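Long-range contacts in probable alginate O-acetylase AlgJ (Pseudomonas putida, PDB 4O8V), which probably adds acetyl groups to the O-2 and O-3 positions of mannuronate residues in alginate, in a complex at the bacterial inner membrane: residues Arg118-Trp123 against Pro223-Leu228; Thr159-Gly164 against Pro183-Lys188; Gly216-Ala221 against Ala243-Gly248. One frame throughout, in Å; residues are numbered along the deposited sequence.

Interaction 1. Residues Arg118-Trp123 against Pro223-Leu228; sequences RTDTHW and PHWNFL
The imidazole of His122 lies between two neighbours: on one face Trp225 NE1 sits 3.3 Å from His122 CG, displaced toward the ring's rim, and on the opposite face is Thr121 OG1, over the centre. The His122 ring and the five-membered ring of Trp225 form an offset stack, their planes 27° apart. The same indole face also receives His122 CB, a CH-pi contact 3.8 Å from the five-membered-ring centroid, and Trp123 O, which is 3.5 Å from Trp225 CE3; His224 CB lies over the other face. Trp123 O is buried here with no hydrogen-bond partner in the model.

Asp120 and His122 are two members of the Ser-His-Asp triad expected of an SGNH hydrolase-like enzyme, assigned by similarity. His122 ND1 donates to the syn lone pair of Asp120 OD1 at 2.7 Å, bent to 137° and tilted out of the imidazole plane, while His122 N reaches the anti lone pair of that oxygen at 2.8 Å, closing an Asx turn. Two bonds from His122 thus grip Asp120 OD1, and Asp165 N holds OD2; His122 NE2 bonds to Ser218 OG.

Farther along, Trp123 CG stands between its own backbone N and carbonyl carbon (chi1 45°), which swings the indole toward the 223-228 segment. Trp123 CD1 meets Trp225 CB at 3.6 Å, and Trp123 CH2 lies over the centre of the Phe227 ring, 3.7 Å from Phe227 CZ.

Interaction 2. Residues Thr159-Gly164 against Pro183-Lys188; sequences TAPYKG and PDNLQK
Leu186 N donates to Ala160 O at 2.9 Å, and Ala160 N returns a bond to Leu186 O at 3.1 Å, both fairly straight. This reciprocal pair identifies Ala160 and Leu186 as a hydrogen-bonded pair of an antiparallel two-stranded sheet, formed by strands 152-162 and 184-193. Over the short segments the strand directions differ by 138°, well short of exact antiparallelism. Tyr162 N adds a third bond to Asp184 O at 2.9 Å, its donor standing 40° above the carbonyl plane. Pro161-Asn185 lies between these bonds and Thr159-Gln187 beyond them, both non-hydrogen-bonded pairs; Pro161 CA and Thr159 CA direct C-H groups at Asp184 O and Leu186 O.

Tyr162 and Leu186 share one face of the sheet, which puts Tyr162 CB 3.7 Å from Leu186 CB. Each has CG anti to its own N (chi1 178° for Tyr162), so the two side chains run the same way and Leu186 CD2 comes obliquely near the phenol ring. That ring continues to the active-site region, touching Asp120, an active-site residue by similarity, and meeting His224 at a steep angle. Asp184, on the same face, bonds through its carboxylate to Arg118 N and Thr119 OG1, tying the strand to the loop that carries Asp120 and His122.

On the Thr159-Gln187 face, Thr159 OG1 lies 3.5 Å from Gln187 CB, and one water links the two side chains, 2.8 Å from Thr159 OG1 and accepting from Gln187 NE2 at 3.1 Å.

Interaction 3. Residues Gly216-Ala221 against Ala243-Gly248; sequences GTSYSA and AEDGHG
Glu244 N donates to Gly216 O in the direct hydrogen bond between the segments, 3.2 Å long and nearly straight at 165°, although the donor stands 40° above the carbonyl plane. A softer C-H...O contact runs the other way, with Thr217 CA 3.3 Å from Glu244 O. A water extends the connection by accepting from both Ser218 N and Gly246 N, the latter at 3.0 Å. These contacts place the loop after strand 239-241 beside the turn that follows strand 212-215, its neighbour in the parallel sheet.

Apolar contacts centre on Ala243 CB, which points into the turn and lies 3.5 Å from Ser220 CB, tighter than a usual carbon contact, with Ala221 CB also touching it. Ala221 CB rests against the backbone of Glu244. At the other end Thr217 CG2 packs on Gly248 C at 3.6 Å.

Capping interactions organise the short helix 218-221. Thr217 is its N-cap: OG1, held between the backbone N and carbonyl carbon (chi1 68°), accepts from Tyr219 N at 3.1 Å and has a second partner in Glu273. Thr217 O in turn accepts from both Ser220 N and Ala221 N. Glu273 also bonds Ser220 OG, so the two oxygens of one carboxylate each take one hydroxyl.

Ser218, the nucleophile by similarity, begins the helix. Its CB touches Asp245 OD2 at 3.5 Å, while its OG bonds to His122 NE2. The capping bonds and the water at Ser218 N would steady the serine backbone, consistent with presenting its hydroxyl to the histidine of a catalytic triad.

Overall arrangement
All three contacts fall within the SGNH hydrolase-like domain. Interactions 1 and 2 have centres about 10 Å apart, and interactions 1 and 3 about 11 Å; both pairs touch, whereas interactions 2 and 3, about 20 Å between centres, do not. Along the chain, interaction 2 is nested inside the loop closed by interaction 1, interaction 3 follows interaction 2, and the segments of interactions 1 and 3 alternate. Interaction 3 lies at the end of the parallel sheet's strands 212-215 and 239-241; interaction 2 belongs to the separate two-stranded sheet. Interaction 1 bridges them, bringing the aspartate and histidine of the putative triad to the serine supplied by interaction 3.

Interaction 1. Residues Arg118-Trp123 against Pro223-Leu228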
ATOM      1  N   ARG A 118     -11.627  10.702   5.206  1.00 24.69           N
ATOM      2  CA  ARG A 118     -12.144  11.797   4.362  1.00 25.71           C
ATOM      3  C   ARG A 118     -11.071  12.840   3.950  1.00 24.88           C
ATOM      4  O   ARG A 118     -11.062  13.304   2.801  1.00 24.17           O
ATOM      5  CB  ARG A 118     -13.320  12.484   5.088  1.00 23.43           C
ATOM      6  CG  ARG A 118     -13.915  13.709   4.368  1.00 25.64           C
ATOM      7  CD  ARG A 118     -15.201  14.203   5.066  1.00 26.46           C
ATOM      8  NE  ARG A 118     -15.062  14.232   6.514  1.00 26.29           N
ATOM      9  CZ  ARG A 118     -14.428  15.182   7.192  1.00 27.82           C
ATOM     10  NH1 ARG A 118     -13.886  16.211   6.555  1.00 27.95           N
ATOM     11  NH2 ARG A 118     -14.347  15.105   8.516  1.00 27.27           N
ATOM     12  N   THR A 119     -10.162  13.191   4.862  1.00 24.18           N
ATOM     13  CA  THR A 119      -9.214  14.275   4.616  1.00 26.05           C
ATOM     14  C   THR A 119      -7.761  13.823   4.499  1.00 26.95           C
ATOM     15  O   THR A 119      -6.841  14.636   4.539  1.00 25.29           O
ATOM     16  CB  THR A 119      -9.291  15.327   5.716  1.00 29.46           C
ATOM     17  OG1 THR A 119      -8.762  14.788   6.934  1.00 28.40           O
ATOM     18  CG2 THR A 119     -10.755  15.765   5.934  1.00 28.17           C
ATOM     19  N   ASP A 120      -7.562  12.522   4.345  1.00 22.97           N
ATOM     20  CA  ASP A 120      -6.217  11.936   4.386  1.00 26.52           C
ATOM     21  C   ASP A 120      -6.086  10.949   3.223  1.00 26.20           C
ATOM     22  O   ASP A 120      -7.094  10.440   2.737  1.00 26.05           O
ATOM     23  CB  ASP A 120      -6.016  11.261   5.749  1.00 20.84           C
ATOM     24  CG  ASP A 120      -4.580  10.759   5.993  1.00 28.91           C
ATOM     25  OD1 ASP A 120      -4.232   9.668   5.488  1.00 30.89           O
ATOM     26  OD2 ASP A 120      -3.828  11.453   6.730  1.00 27.43           O
ATOM     27  N   THR A 121      -4.871  10.687   2.756  1.00 25.91           N
ATOM     28  CA  THR A 121      -4.681   9.747   1.654  1.00 26.96           C
ATOM     29  C   THR A 121      -4.942   8.297   2.057  1.00 22.40           C
ATOM     30  O   THR A 121      -5.184   7.448   1.200  1.00 25.40           O
ATOM     31  CB  THR A 121      -3.238   9.808   1.082  1.00 24.13           C
ATOM     32  OG1 THR A 121      -2.319   9.434   2.109  1.00 26.14           O
ATOM     33  CG2 THR A 121      -2.925  11.206   0.574  1.00 27.30           C
ATOM     34  N   HIS A 122      -4.876   7.997   3.350  1.00 24.38           N
ATOM     35  CA  HIS A 122      -4.744   6.597   3.763  1.00 22.35           C
ATOM     36  C   HIS A 122      -6.048   5.862   4.043  1.00 26.58           C
ATOM     37  O   HIS A 122      -7.079   6.461   4.334  1.00 26.39           O
ATOM     38  CB  HIS A 122      -3.857   6.507   5.006  1.00 19.86           C
ATOM     39  CG  HIS A 122      -2.446   6.942   4.748  1.00 23.51           C
ATOM     40  ND1 HIS A 122      -1.961   8.174   5.131  1.00 26.20           N
ATOM     41  CD2 HIS A 122      -1.430   6.313   4.108  1.00 23.24           C
ATOM     42  CE1 HIS A 122      -0.694   8.276   4.755  1.00 26.14           C
ATOM     43  NE2 HIS A 122      -0.351   7.165   4.120  1.00 24.84           N
ATOM     44  N   TRP A 123      -5.988   4.536   3.978  1.00 25.16           N
ATOM     45  CA  TRP A 123      -7.085   3.745   4.498  1.00 23.75           C
ATOM     46  C   TRP A 123      -7.272   3.985   5.996  1.00 25.49           C
ATOM     47  O   TRP A 123      -6.334   4.332   6.719  1.00 27.00           O
ATOM     48  CB  TRP A 123      -6.869   2.249   4.224  1.00 22.67           C
ATOM     49  CG  TRP A 123      -5.474   1.711   4.499  1.00 23.23           C
ATOM     50  CD1 TRP A 123      -4.551   2.167   5.413  1.00 21.27           C
ATOM     51  CD2 TRP A 123      -4.885   0.562   3.867  1.00 25.30           C
ATOM     52  NE1 TRP A 123      -3.413   1.365   5.370  1.00 25.22           N
ATOM     53  CE2 TRP A 123      -3.596   0.381   4.429  1.00 22.85           C
ATOM     54  CE3 TRP A 123      -5.319  -0.318   2.866  1.00 24.22           C
ATOM     55  CZ2 TRP A 123      -2.731  -0.655   4.018  1.00 24.05           C
ATOM     56  CZ3 TRP A 123      -4.457  -1.353   2.466  1.00 25.08           C
ATOM     57  CH2 TRP A 123      -3.173  -1.495   3.039  1.00 25.23           C
ATOM     58  N   PRO A 223       1.667   3.403  12.236  1.00 22.11           N
ATOM     59  CA  PRO A 223       0.931   2.621  13.234  1.00 29.23           C
ATOM     60  C   PRO A 223      -0.570   2.960  13.281  1.00 27.74           C
ATOM     61  O   PRO A 223      -1.369   2.118  13.707  1.00 24.63           O
ATOM     62  CB  PRO A 223       1.603   3.016  14.561  1.00 28.78           C
ATOM     63  CG  PRO A 223       2.989   3.440  14.175  1.00 32.94           C
ATOM     64  CD  PRO A 223       2.800   4.132  12.843  1.00 29.15           C
ATOM     65  N   HIS A 224      -0.957   4.160  12.857  1.00 26.57           N
ATOM     66  CA  HIS A 224      -2.366   4.560  12.991  1.00 26.54           C
ATOM     67  C   HIS A 224      -3.317   3.634  12.221  1.00 29.51           C
ATOM     68  O   HIS A 224      -4.458   3.455  12.634  1.00 30.54           O
ATOM     69  CB  HIS A 224      -2.594   6.008  12.504  1.00 24.11           C
ATOM     70  CG  HIS A 224      -2.161   7.071  13.469  1.00 28.23           C
ATOM     71  ND1 HIS A 224      -2.329   6.968  14.831  1.00 33.71           N
ATOM     72  CD2 HIS A 224      -1.601   8.286  13.253  1.00 27.55           C
ATOM     73  CE1 HIS A 224      -1.869   8.060  15.417  1.00 35.22           C
ATOM     74  NE2 HIS A 224      -1.415   8.873  14.480  1.00 34.41           N
ATOM     75  N   TRP A 225      -2.869   3.063  11.101  1.00 22.16           N
ATOM     76  CA  TRP A 225      -3.766   2.238  10.281  1.00 20.76           C
ATOM     77  C   TRP A 225      -3.701   0.769  10.724  1.00 19.03           C
ATOM     78  O   TRP A 225      -4.506  -0.043  10.277  1.00 24.77           O
ATOM     79  CB  TRP A 225      -3.442   2.381   8.781  1.00 22.83           C
ATOM     80  CG  TRP A 225      -2.921   3.767   8.417  1.00 28.35           C
ATOM     81  CD1 TRP A 225      -1.795   4.071   7.683  1.00 26.80           C
ATOM     82  CD2 TRP A 225      -3.495   5.027   8.811  1.00 24.87           C
ATOM     83  NE1 TRP A 225      -1.653   5.453   7.585  1.00 24.48           N
ATOM     84  CE2 TRP A 225      -2.670   6.052   8.285  1.00 24.64           C
ATOM     85  CE3 TRP A 225      -4.621   5.387   9.568  1.00 25.12           C
ATOM     86  CZ2 TRP A 225      -2.937   7.408   8.494  1.00 25.66           C
ATOM     87  CZ3 TRP A 225      -4.885   6.731   9.771  1.00 24.67           C
ATOM     88  CH2 TRP A 225      -4.045   7.727   9.246  1.00 24.14           C
ATOM     89  N   ASN A 226      -2.746   0.468  11.605  1.00 24.29           N
ATOM     90  CA  ASN A 226      -2.541  -0.872  12.182  1.00 26.52           C
ATOM     91  C   ASN A 226      -2.513  -1.983  11.134  1.00 27.28           C
ATOM     92  O   ASN A 226      -3.010  -3.086  11.386  1.00 25.99           O
ATOM     93  CB  ASN A 226      -3.631  -1.200  13.229  1.00 26.26           C
ATOM     94  CG  ASN A 226      -3.206  -2.316  14.195  1.00 32.50           C
ATOM     95  OD1 ASN A 226      -2.069  -2.341  14.666  1.00 34.63           O
ATOM     96  ND2 ASN A 226      -4.106  -3.264  14.455  1.00 27.25           N
ATOM     97  N   PHE A 227      -1.953  -1.705   9.955  1.00 26.79           N
ATOM     98  CA  PHE A 227      -1.917  -2.721   8.907  1.00 25.87           C
ATOM     99  C   PHE A 227      -1.026  -3.903   9.309  1.00 23.30           C
ATOM    100  O   PHE A 227      -1.380  -5.063   9.047  1.00 22.90           O
ATOM    101  CB  PHE A 227      -1.445  -2.117   7.589  1.00 23.22           C
ATOM    102  CG  PHE A 227      -1.546  -3.049   6.408  1.00 22.96           C
ATOM    103  CD1 PHE A 227      -2.688  -3.800   6.185  1.00 23.33           C
ATOM    104  CD2 PHE A 227      -0.481  -3.157   5.506  1.00 25.08           C
ATOM    105  CE1 PHE A 227      -2.779  -4.632   5.085  1.00 26.14           C
ATOM    106  CE2 PHE A 227      -0.574  -3.981   4.398  1.00 24.83           C
ATOM    107  CZ  PHE A 227      -1.711  -4.727   4.190  1.00 24.54           C
ATOM    108  N   LEU A 228       0.114  -3.618   9.941  1.00 21.12           N
ATOM    109  CA  LEU A 228       0.971  -4.703  10.440  1.00 24.97           C
ATOM    110  C   LEU A 228       0.208  -5.639  11.384  1.00 27.97           C
ATOM    111  O   LEU A 228       0.261  -6.869  11.258  1.00 25.05           O
ATOM    112  CB  LEU A 228       2.197  -4.148  11.171  1.00 25.39           C
ATOM    113  CG  LEU A 228       3.176  -5.204  11.687  1.00 29.77           C
ATOM    114  CD1 LEU A 228       3.743  -5.962  10.517  1.00 30.51           C
ATOM    115  CD2 LEU A 228       4.272  -4.519  12.453  1.00 35.36           C
TER

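Interaction 2. Residues Thr159-Gly164 against Pro183-Lys188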
ATOM      1  N   THR A 159     -11.525   6.778  20.374  1.00 26.27           N
ATOM      2  CA  THR A 159     -11.573   7.513  19.117  1.00 29.21           C
ATOM      3  C   THR A 159     -11.347   9.003  19.410  1.00 27.17           C
ATOM      4  O   THR A 159     -11.876   9.520  20.403  1.00 30.94           O
ATOM      5  CB  THR A 159     -12.937   7.314  18.416  1.00 34.38           C
ATOM      6  OG1 THR A 159     -13.080   5.943  18.010  1.00 33.88           O
ATOM      7  CG2 THR A 159     -13.090   8.240  17.208  1.00 31.12           C
ATOM      8  N   ALA A 160     -10.559   9.674  18.563  1.00 25.99           N
ATOM      9  CA  ALA A 160     -10.228  11.092  18.729  1.00 32.49           C
ATOM     10  C   ALA A 160     -10.077  11.741  17.366  1.00 29.50           C
ATOM     11  O   ALA A 160      -9.840  11.039  16.367  1.00 28.34           O
ATOM     12  CB  ALA A 160      -8.939  11.263  19.553  1.00 30.44           C
ATOM     13  N   PRO A 161     -10.195  13.081  17.303  1.00 27.68           N
ATOM     14  CA  PRO A 161      -9.988  13.735  16.006  1.00 25.56           C
ATOM     15  C   PRO A 161      -8.596  13.499  15.428  1.00 25.58           C
ATOM     16  O   PRO A 161      -7.626  13.277  16.160  1.00 27.34           O
ATOM     17  CB  PRO A 161     -10.175  15.231  16.322  1.00 24.64           C
ATOM     18  CG  PRO A 161     -10.966  15.284  17.578  1.00 28.13           C
ATOM     19  CD  PRO A 161     -10.572  14.043  18.361  1.00 26.84           C
ATOM     20  N   TYR A 162      -8.511  13.547  14.106  1.00 26.22           N
ATOM     21  CA  TYR A 162      -7.245  13.350  13.411  1.00 28.89           C
ATOM     22  C   TYR A 162      -7.168  14.325  12.223  1.00 28.58           C
ATOM     23  O   TYR A 162      -8.069  14.338  11.383  1.00 32.42           O
ATOM     24  CB  TYR A 162      -7.124  11.894  12.948  1.00 27.84           C
ATOM     25  CG  TYR A 162      -5.843  11.630  12.184  1.00 26.47           C
ATOM     26  CD1 TYR A 162      -4.632  11.526  12.848  1.00 31.20           C
ATOM     27  CD2 TYR A 162      -5.847  11.538  10.795  1.00 29.18           C
ATOM     28  CE1 TYR A 162      -3.444  11.325  12.150  1.00 33.70           C
ATOM     29  CE2 TYR A 162      -4.662  11.335  10.089  1.00 31.29           C
ATOM     30  CZ  TYR A 162      -3.479  11.221  10.769  1.00 34.79           C
ATOM     31  OH  TYR A 162      -2.306  11.005  10.069  1.00 39.75           O
ATOM     32  N   LYS A 163      -6.120  15.150  12.172  1.00 28.48           N
ATOM     33  CA  LYS A 163      -5.912  16.074  11.052  1.00 30.84           C
ATOM     34  C   LYS A 163      -5.229  15.333   9.912  1.00 27.97           C
ATOM     35  O   LYS A 163      -4.110  14.866  10.083  1.00 28.36           O
ATOM     36  CB  LYS A 163      -5.057  17.283  11.466  1.00 27.42           C
ATOM     37  CG  LYS A 163      -5.014  18.375  10.383  1.00 35.35           C
ATOM     38  CD  LYS A 163      -4.308  19.640  10.849  1.00 42.54           C
ATOM     39  CE  LYS A 163      -3.021  19.874  10.076  1.00 48.78           C
ATOM     40  NZ  LYS A 163      -2.328  21.115  10.526  1.00 54.13           N
ATOM     41  N   GLY A 164      -5.902  15.231   8.764  1.00 26.59           N
ATOM     42  CA  GLY A 164      -5.419  14.429   7.644  1.00 27.69           C
ATOM     43  C   GLY A 164      -4.221  15.025   6.916  1.00 27.44           C
ATOM     44  O   GLY A 164      -4.001  16.252   6.916  1.00 28.08           O
ATOM     45  N   PRO A 183     -11.832  17.846  10.859  1.00 26.77           N
ATOM     46  CA  PRO A 183     -10.948  16.690  11.028  1.00 29.15           C
ATOM     47  C   PRO A 183     -11.707  15.376  10.912  1.00 26.39           C
ATOM     48  O   PRO A 183     -12.895  15.321  11.263  1.00 22.10           O
ATOM     49  CB  PRO A 183     -10.399  16.866  12.446  1.00 33.99           C
ATOM     50  CG  PRO A 183     -10.601  18.299  12.767  1.00 36.04           C
ATOM     51  CD  PRO A 183     -11.816  18.740  12.030  1.00 32.00           C
ATOM     52  N   ASP A 184     -11.033  14.331  10.433  1.00 25.10           N
ATOM     53  CA  ASP A 184     -11.548  12.971  10.554  1.00 25.92           C
ATOM     54  C   ASP A 184     -11.624  12.568  12.018  1.00 27.61           C
ATOM     55  O   ASP A 184     -11.075  13.243  12.884  1.00 26.46           O
ATOM     56  CB  ASP A 184     -10.642  11.960   9.820  1.00 27.27           C
ATOM     57  CG  ASP A 184     -10.907  11.902   8.328  1.00 28.24           C
ATOM     58  OD1 ASP A 184     -11.819  11.151   7.901  1.00 27.48           O
ATOM     59  OD2 ASP A 184     -10.178  12.577   7.576  1.00 31.11           O
ATOM     60  N   ASN A 185     -12.293  11.448  12.278  1.00 25.59           N
ATOM     61  CA  ASN A 185     -12.175  10.770  13.560  1.00 25.70           C
ATOM     62  C   ASN A 185     -11.361   9.513  13.340  1.00 26.89           C
ATOM     63  O   ASN A 185     -11.467   8.891  12.280  1.00 30.78           O
ATOM     64  CB  ASN A 185     -13.545  10.436  14.144  1.00 28.07           C
ATOM     65  CG  ASN A 185     -14.185  11.624  14.837  1.00 31.76           C
ATOM     66  OD1 ASN A 185     -13.495  12.504  15.360  1.00 30.66           O
ATOM     67  ND2 ASN A 185     -15.512  11.649  14.863  1.00 32.49           N
ATOM     68  N   LEU A 186     -10.534   9.167  14.322  1.00 26.19           N
ATOM     69  CA  LEU A 186      -9.653   8.008  14.208  1.00 25.41           C
ATOM     70  C   LEU A 186      -9.696   7.129  15.444  1.00 24.49           C
ATOM     71  O   LEU A 186      -9.454   7.585  16.565  1.00 28.43           O
ATOM     72  CB  LEU A 186      -8.203   8.472  13.938  1.00 20.24           C
ATOM     73  CG  LEU A 186      -7.197   7.308  13.979  1.00 29.63           C
ATOM     74  CD1 LEU A 186      -7.443   6.351  12.796  1.00 23.15           C
ATOM     75  CD2 LEU A 186      -5.740   7.855  13.993  1.00 26.72           C
ATOM     76  N   GLN A 187     -10.015   5.847  15.243  1.00 25.73           N
ATOM     77  CA  GLN A 187     -10.041   4.900  16.343  1.00 27.31           C
ATOM     78  C   GLN A 187      -8.663   4.256  16.518  1.00 27.17           C
ATOM     79  O   GLN A 187      -8.075   3.761  15.565  1.00 29.50           O
ATOM     80  CB  GLN A 187     -11.086   3.805  16.115  1.00 29.50           C
ATOM     81  CG  GLN A 187     -11.213   2.875  17.299  1.00 33.89           C
ATOM     82  CD  GLN A 187     -12.216   1.761  17.074  1.00 37.92           C
ATOM     83  OE1 GLN A 187     -12.068   0.946  16.159  1.00 39.72           O
ATOM     84  NE2 GLN A 187     -13.234   1.713  17.919  1.00 40.33           N
ATOM     85  N   LYS A 188      -8.139   4.305  17.730  1.00 27.69           N
ATOM     86  CA  LYS A 188      -6.889   3.623  18.026  1.00 30.82           C
ATOM     87  C   LYS A 188      -7.116   2.114  17.975  1.00 32.24           C
ATOM     88  O   LYS A 188      -8.074   1.615  18.557  1.00 29.97           O
ATOM     89  CB  LYS A 188      -6.363   4.025  19.416  1.00 34.82           C
ATOM     90  CG  LYS A 188      -4.976   3.467  19.717  1.00 43.32           C
ATOM     91  CD  LYS A 188      -4.584   3.691  21.170  1.00 51.69           C
ATOM     92  CE  LYS A 188      -3.278   2.992  21.499  1.00 56.01           C
ATOM     93  NZ  LYS A 188      -2.239   3.255  20.463  1.00 54.53           N
TER
HETATM   94  O   HOH W   1     -13.469   3.982  20.031  1.00 29.91           O

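Interaction 3. Residues Gly216-Ala221 against Ala243-Gly248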
ATOM      1  N   GLY A 216       6.536  -1.619   2.223  1.00 25.73           N
ATOM      2  CA  GLY A 216       5.616  -0.683   1.613  1.00 26.64           C
ATOM      3  C   GLY A 216       5.848   0.761   2.008  1.00 28.44           C
ATOM      4  O   GLY A 216       6.971   1.185   2.324  1.00 25.90           O
ATOM      5  N   THR A 217       4.757   1.517   1.975  1.00 24.56           N
ATOM      6  CA  THR A 217       4.773   2.958   2.146  1.00 22.83           C
ATOM      7  C   THR A 217       4.215   3.328   3.510  1.00 21.05           C
ATOM      8  O   THR A 217       4.195   2.508   4.441  1.00 22.64           O
ATOM      9  CB  THR A 217       3.922   3.681   1.056  1.00 28.99           C
ATOM     10  OG1 THR A 217       2.540   3.357   1.265  1.00 25.78           O
ATOM     11  CG2 THR A 217       4.334   3.233  -0.347  1.00 31.92           C
ATOM     12  N   SER A 218       3.810   4.588   3.640  1.00 25.50           N
ATOM     13  CA  SER A 218       3.135   5.042   4.855  1.00 23.53           C
ATOM     14  C   SER A 218       1.840   4.274   5.118  1.00 22.30           C
ATOM     15  O   SER A 218       1.383   4.229   6.270  1.00 22.84           O
ATOM     16  CB  SER A 218       2.858   6.553   4.765  1.00 25.42           C
ATOM     17  OG  SER A 218       2.134   6.878   3.593  1.00 27.16           O
ATOM     18  N   TYR A 219       1.242   3.657   4.091  1.00 22.02           N
ATOM     19  CA  TYR A 219       0.062   2.791   4.337  1.00 25.40           C
ATOM     20  C   TYR A 219       0.433   1.676   5.316  1.00 26.06           C
ATOM     21  O   TYR A 219      -0.393   1.238   6.139  1.00 24.31           O
ATOM     22  CB  TYR A 219      -0.500   2.170   3.042  1.00 23.51           C
ATOM     23  CG  TYR A 219      -1.311   3.114   2.186  1.00 24.76           C
ATOM     24  CD1 TYR A 219      -0.678   3.945   1.266  1.00 25.81           C
ATOM     25  CD2 TYR A 219      -2.713   3.189   2.302  1.00 21.24           C
ATOM     26  CE1 TYR A 219      -1.403   4.827   0.468  1.00 23.03           C
ATOM     27  CE2 TYR A 219      -3.462   4.078   1.488  1.00 21.64           C
ATOM     28  CZ  TYR A 219      -2.796   4.885   0.580  1.00 23.57           C
ATOM     29  OH  TYR A 219      -3.495   5.774  -0.207  1.00 26.57           O
ATOM     30  N   SER A 220       1.696   1.251   5.255  1.00 23.43           N
ATOM     31  CA  SER A 220       2.186   0.137   6.076  1.00 21.84           C
ATOM     32  C   SER A 220       3.055   0.586   7.233  1.00 24.25           C
ATOM     33  O   SER A 220       3.146  -0.110   8.236  1.00 26.29           O
ATOM     34  CB  SER A 220       3.011  -0.846   5.221  1.00 22.34           C
ATOM     35  OG  SER A 220       2.205  -1.485   4.252  1.00 22.44           O
ATOM     36  N   ALA A 221       3.743   1.718   7.077  1.00 23.35           N
ATOM     37  CA  ALA A 221       4.671   2.162   8.110  1.00 25.02           C
ATOM     38  C   ALA A 221       3.987   2.866   9.262  1.00 27.36           C
ATOM     39  O   ALA A 221       4.502   2.886  10.366  1.00 24.88           O
ATOM     40  CB  ALA A 221       5.750   3.096   7.511  1.00 25.77           C
ATOM     41  N   ALA A 243       8.492  -1.386   6.023  1.00 23.47           N
ATOM     42  CA  ALA A 243       7.947  -0.230   5.316  1.00 23.68           C
ATOM     43  C   ALA A 243       8.550   1.092   5.788  1.00 24.66           C
ATOM     44  O   ALA A 243       9.122   1.178   6.877  1.00 30.09           O
ATOM     45  CB  ALA A 243       6.400  -0.202   5.465  1.00 23.56           C
ATOM     46  N   GLU A 244       8.458   2.123   4.952  1.00 25.20           N
ATOM     47  CA  GLU A 244       9.019   3.429   5.262  1.00 28.48           C
ATOM     48  C   GLU A 244       8.051   4.485   4.787  1.00 30.12           C
ATOM     49  O   GLU A 244       7.303   4.273   3.821  1.00 29.81           O
ATOM     50  CB  GLU A 244      10.385   3.654   4.584  1.00 36.20           C
ATOM     51  CG  GLU A 244      11.533   2.842   5.148  1.00 41.36           C
ATOM     52  CD  GLU A 244      12.844   3.060   4.385  1.00 49.21           C
ATOM     53  OE1 GLU A 244      12.901   3.920   3.471  1.00 47.77           O
ATOM     54  OE2 GLU A 244      13.824   2.362   4.711  1.00 53.91           O
ATOM     55  N   ASP A 245       8.086   5.627   5.455  1.00 33.01           N
ATOM     56  CA  ASP A 245       7.206   6.737   5.129  1.00 39.56           C
ATOM     57  C   ASP A 245       7.949   7.711   4.208  1.00 40.77           C
ATOM     58  O   ASP A 245       9.069   8.102   4.504  1.00 45.55           O
ATOM     59  CB  ASP A 245       6.735   7.400   6.440  1.00 46.39           C
ATOM     60  CG  ASP A 245       5.562   8.343   6.250  1.00 54.04           C
ATOM     61  OD1 ASP A 245       5.534   9.061   5.232  1.00 54.13           O
ATOM     62  OD2 ASP A 245       4.670   8.372   7.131  1.00 58.22           O
ATOM     63  N   GLY A 246       7.356   8.049   3.063  1.00 39.95           N
ATOM     64  CA  GLY A 246       7.819   9.168   2.254  1.00 36.63           C
ATOM     65  C   GLY A 246       8.783   8.930   1.100  1.00 36.56           C
ATOM     66  O   GLY A 246       9.360   9.880   0.578  1.00 40.84           O
ATOM     67  N   HIS A 247       8.963   7.675   0.690  1.00 36.46           N
ATOM     68  CA  HIS A 247       9.896   7.364  -0.387  1.00 42.91           C
ATOM     69  C   HIS A 247       9.241   6.515  -1.470  1.00 38.08           C
ATOM     70  O   HIS A 247       9.915   5.988  -2.345  1.00 38.78           O
ATOM     71  CB  HIS A 247      11.126   6.634   0.161  1.00 50.19           C
ATOM     72  CG  HIS A 247      11.809   7.368   1.272  1.00 59.84           C
ATOM     73  ND1 HIS A 247      12.566   8.501   1.060  1.00 63.77           N
ATOM     74  CD2 HIS A 247      11.837   7.140   2.607  1.00 61.64           C
ATOM     75  CE1 HIS A 247      13.034   8.936   2.215  1.00 66.01           C
ATOM     76  NE2 HIS A 247      12.606   8.129   3.169  1.00 64.44           N
ATOM     77  N   GLY A 248       7.925   6.381  -1.402  1.00 30.23           N
ATOM     78  CA  GLY A 248       7.220   5.536  -2.343  1.00 26.83           C
ATOM     79  C   GLY A 248       7.418   4.076  -1.999  1.00 25.90           C
ATOM     80  O   GLY A 248       8.065   3.749  -1.011  1.00 22.74           O
TER
HETATM   81  O   HOH W   2       4.889   7.014   1.763  1.00 30.34           O